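Local coordinates for protein aerobactin synthase IucC (Klebsiella pneumoniae, PDB 6CN7) that probably catalyses the ATP-dependent attachment of a second N-acetyl-N-hydroxylysine to the citryl intermediate, completing the siderophore aerobactin, at residues A[355-360]-A[439-444]. The protein carries 5 engineered substitutions. Numbering follows the deposited sequence.
Sequences ENPCRW and RVLLKD
At the edge of the Arg-439 guanidinium, NH2 reaches the backbone O of Trp-360 at 2.7 Å, a weak bond because the N-H...O angle is only 119°, while NH1 makes a salt bridge with Glu-365. Together with the packing of Pro-357 on Leu-441, the contact ties strand 436-442, part of a mixed sheet, to the loop that follows strand 350-355, shaped by an Asx turn, and illustrates how an irregular turn can be fastened over a strand by an apolar centre and a polar flank. In Arg-439 a chi1 of 54° sets CG in the gap flanked by N and C of the backbone; the chain then runs extended to NE, which carries the guanidinium to the end of the turn. In the Asx turn, Asn-356 OD1 accepts a hydrogen bond from the backbone N of Cys-358 at 2.9 Å, almost straight (172°). Further round, Trp-360 NE1 donates a hydrogen bond to Glu-355 OE2 from above the carboxylate plane, tying the two ends of the segment together; the same oxygen forms a salt bridge with Arg-359 NE at 3.6 Å. In the middle lies the buried apolar contact, where Pro-357 CB meets Leu-441 CD2 at 3.5 Å. Beside it, Lys-443 NZ, weakly hydrogen-bonded to Thr-429, comes within 4.3 Å of Pro-357 CG.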
loop_
_atom_site.group_PDB
_atom_site.type_symbol
_atom_site.label_atom_id
_atom_site.label_comp_id
_atom_site.label_asym_id
_atom_site.label_seq_id
_atom_site.Cartn_x
_atom_site.Cartn_y
_atom_site.Cartn_z
ATOM N N GLU A 355 12.287 -27.190 -4.121
ATOM C CA GLU A 355 12.991 -27.861 -5.203
ATOM C C GLU A 355 12.272 -27.603 -6.523
ATOM O O GLU A 355 11.078 -27.889 -6.654
ATOM C CB GLU A 355 13.072 -29.356 -4.906
ATOM C CG GLU A 355 14.230 -30.069 -5.556
ATOM C CD GLU A 355 14.378 -31.491 -5.056
ATOM O OE1 GLU A 355 13.642 -31.869 -4.121
ATOM O OE2 GLU A 355 15.227 -32.229 -5.597
ATOM N N ASN A 356 12.996 -27.051 -7.491
ATOM C CA ASN A 356 12.460 -26.803 -8.823
ATOM C C ASN A 356 12.431 -28.110 -9.619
ATOM O O ASN A 356 13.343 -28.928 -9.492
ATOM C CB ASN A 356 13.319 -25.760 -9.545
ATOM C CG ASN A 356 12.791 -25.393 -10.924
ATOM O OD1 ASN A 356 12.356 -26.250 -11.692
ATOM N ND2 ASN A 356 12.855 -24.108 -11.251
ATOM N N PRO A 357 11.393 -28.341 -10.431
ATOM C CA PRO A 357 11.368 -29.569 -11.242
ATOM C C PRO A 357 12.648 -29.839 -12.020
ATOM O O PRO A 357 13.043 -31.004 -12.154
ATOM C CB PRO A 357 10.179 -29.325 -12.179
ATOM C CG PRO A 357 9.247 -28.506 -11.367
ATOM C CD PRO A 357 10.109 -27.618 -10.502
ATOM N N CYS A 358 13.313 -28.800 -12.533
ATOM C CA CYS A 358 14.462 -29.012 -13.407
ATOM C C CYS A 358 15.542 -29.867 -12.757
ATOM O O CYS A 358 16.366 -30.452 -13.469
ATOM C CB CYS A 358 15.061 -27.669 -13.831
ATOM S SG CYS A 358 16.188 -26.948 -12.623
ATOM N N ARG A 359 15.562 -29.950 -11.426
ATOM C CA ARG A 359 16.514 -30.829 -10.754
ATOM C C ARG A 359 16.311 -32.283 -11.167
ATOM O O ARG A 359 17.283 -33.020 -11.368
ATOM C CB ARG A 359 16.380 -30.678 -9.238
ATOM C CG ARG A 359 17.451 -29.788 -8.609
ATOM C CD ARG A 359 16.941 -29.052 -7.376
ATOM N NE ARG A 359 17.517 -29.570 -6.135
ATOM C CZ ARG A 359 18.595 -29.070 -5.539
ATOM N NH1 ARG A 359 19.236 -28.030 -6.060
ATOM N NH2 ARG A 359 19.038 -29.611 -4.410
ATOM N N TRP A 360 15.059 -32.711 -11.306
ATOM C CA TRP A 360 14.733 -34.108 -11.556
ATOM C C TRP A 360 14.370 -34.400 -13.007
ATOM O O TRP A 360 14.118 -35.561 -13.343
ATOM C CB TRP A 360 13.577 -34.540 -10.646
ATOM C CG TRP A 360 13.954 -34.614 -9.200
ATOM C CD1 TRP A 360 13.853 -33.620 -8.271
ATOM C CD2 TRP A 360 14.499 -35.749 -8.513
ATOM N NE1 TRP A 360 14.300 -34.065 -7.051
ATOM C CE2 TRP A 360 14.702 -35.369 -7.172
ATOM C CE3 TRP A 360 14.834 -37.050 -8.902
ATOM C CZ2 TRP A 360 15.225 -36.240 -6.219
ATOM C CZ3 TRP A 360 15.353 -37.913 -7.955
ATOM C CH2 TRP A 360 15.543 -37.504 -6.629
ATOM N N ARG A 439 5.834 -38.663 -15.983
ATOM C CA ARG A 439 5.615 -38.931 -14.570
ATOM C C ARG A 439 5.078 -37.661 -13.928
ATOM O O ARG A 439 5.065 -36.590 -14.540
ATOM C CB ARG A 439 6.900 -39.406 -13.888
ATOM C CG ARG A 439 8.094 -38.482 -14.063
ATOM C CD ARG A 439 9.365 -39.212 -13.677
ATOM N NE ARG A 439 10.535 -38.341 -13.606
ATOM C CZ ARG A 439 11.330 -38.065 -14.633
ATOM N NH1 ARG A 439 11.085 -38.580 -15.832
ATOM N NH2 ARG A 439 12.375 -37.266 -14.465
ATOM N N VAL A 440 4.627 -37.794 -12.687
ATOM C CA VAL A 440 4.039 -36.679 -11.955
ATOM C C VAL A 440 5.053 -36.154 -10.949
ATOM O O VAL A 440 5.881 -36.902 -10.417
ATOM C CB VAL A 440 2.724 -37.087 -11.259
ATOM C CG1 VAL A 440 2.987 -38.026 -10.083
ATOM C CG2 VAL A 440 1.957 -35.859 -10.813
ATOM N N LEU A 441 4.998 -34.847 -10.699
ATOM C CA LEU A 441 5.828 -34.190 -9.698
ATOM C C LEU A 441 4.913 -33.510 -8.692
ATOM O O LEU A 441 4.064 -32.696 -9.072
ATOM C CB LEU A 441 6.771 -33.167 -10.338
ATOM C CG LEU A 441 8.025 -33.692 -11.046
ATOM C CD1 LEU A 441 7.680 -34.433 -12.325
ATOM C CD2 LEU A 441 8.971 -32.548 -11.339
ATOM N N LEU A 442 5.080 -33.849 -7.418
ATOM C CA LEU A 442 4.283 -33.285 -6.340
ATOM C C LEU A 442 5.159 -32.374 -5.493
ATOM O O LEU A 442 6.339 -32.667 -5.271
ATOM C CB LEU A 442 3.679 -34.394 -5.476
ATOM C CG LEU A 442 2.980 -35.504 -6.267
ATOM C CD1 LEU A 442 2.616 -36.657 -5.354
ATOM C CD2 LEU A 442 1.749 -34.968 -6.980
ATOM N N LYS A 443 4.580 -31.265 -5.029
ATOM C CA LYS A 443 5.360 -30.241 -4.339
ATOM C C LYS A 443 4.700 -29.666 -3.092
ATOM O O LYS A 443 5.425 -29.224 -2.196
ATOM C CB LYS A 443 5.679 -29.089 -5.301
ATOM C CG LYS A 443 4.461 -28.515 -6.020
ATOM C CD LYS A 443 4.846 -27.442 -7.033
ATOM C CE LYS A 443 5.607 -28.029 -8.215
ATOM N NZ LYS A 443 5.826 -27.040 -9.307
ATOM N N ASP A 444 3.372 -29.654 -2.984
ATOM C CA ASP A 444 2.682 -28.979 -1.889
ATOM C C ASP A 444 2.211 -29.995 -0.853
ATOM O O ASP A 444 1.266 -30.755 -1.093
ATOM C CB ASP A 444 1.514 -28.151 -2.418
ATOM C CG ASP A 444 1.973 -26.860 -3.068
ATOM O OD1 ASP A 444 2.821 -26.170 -2.470
ATOM O OD2 ASP A 444 1.505 -26.534 -4.181
#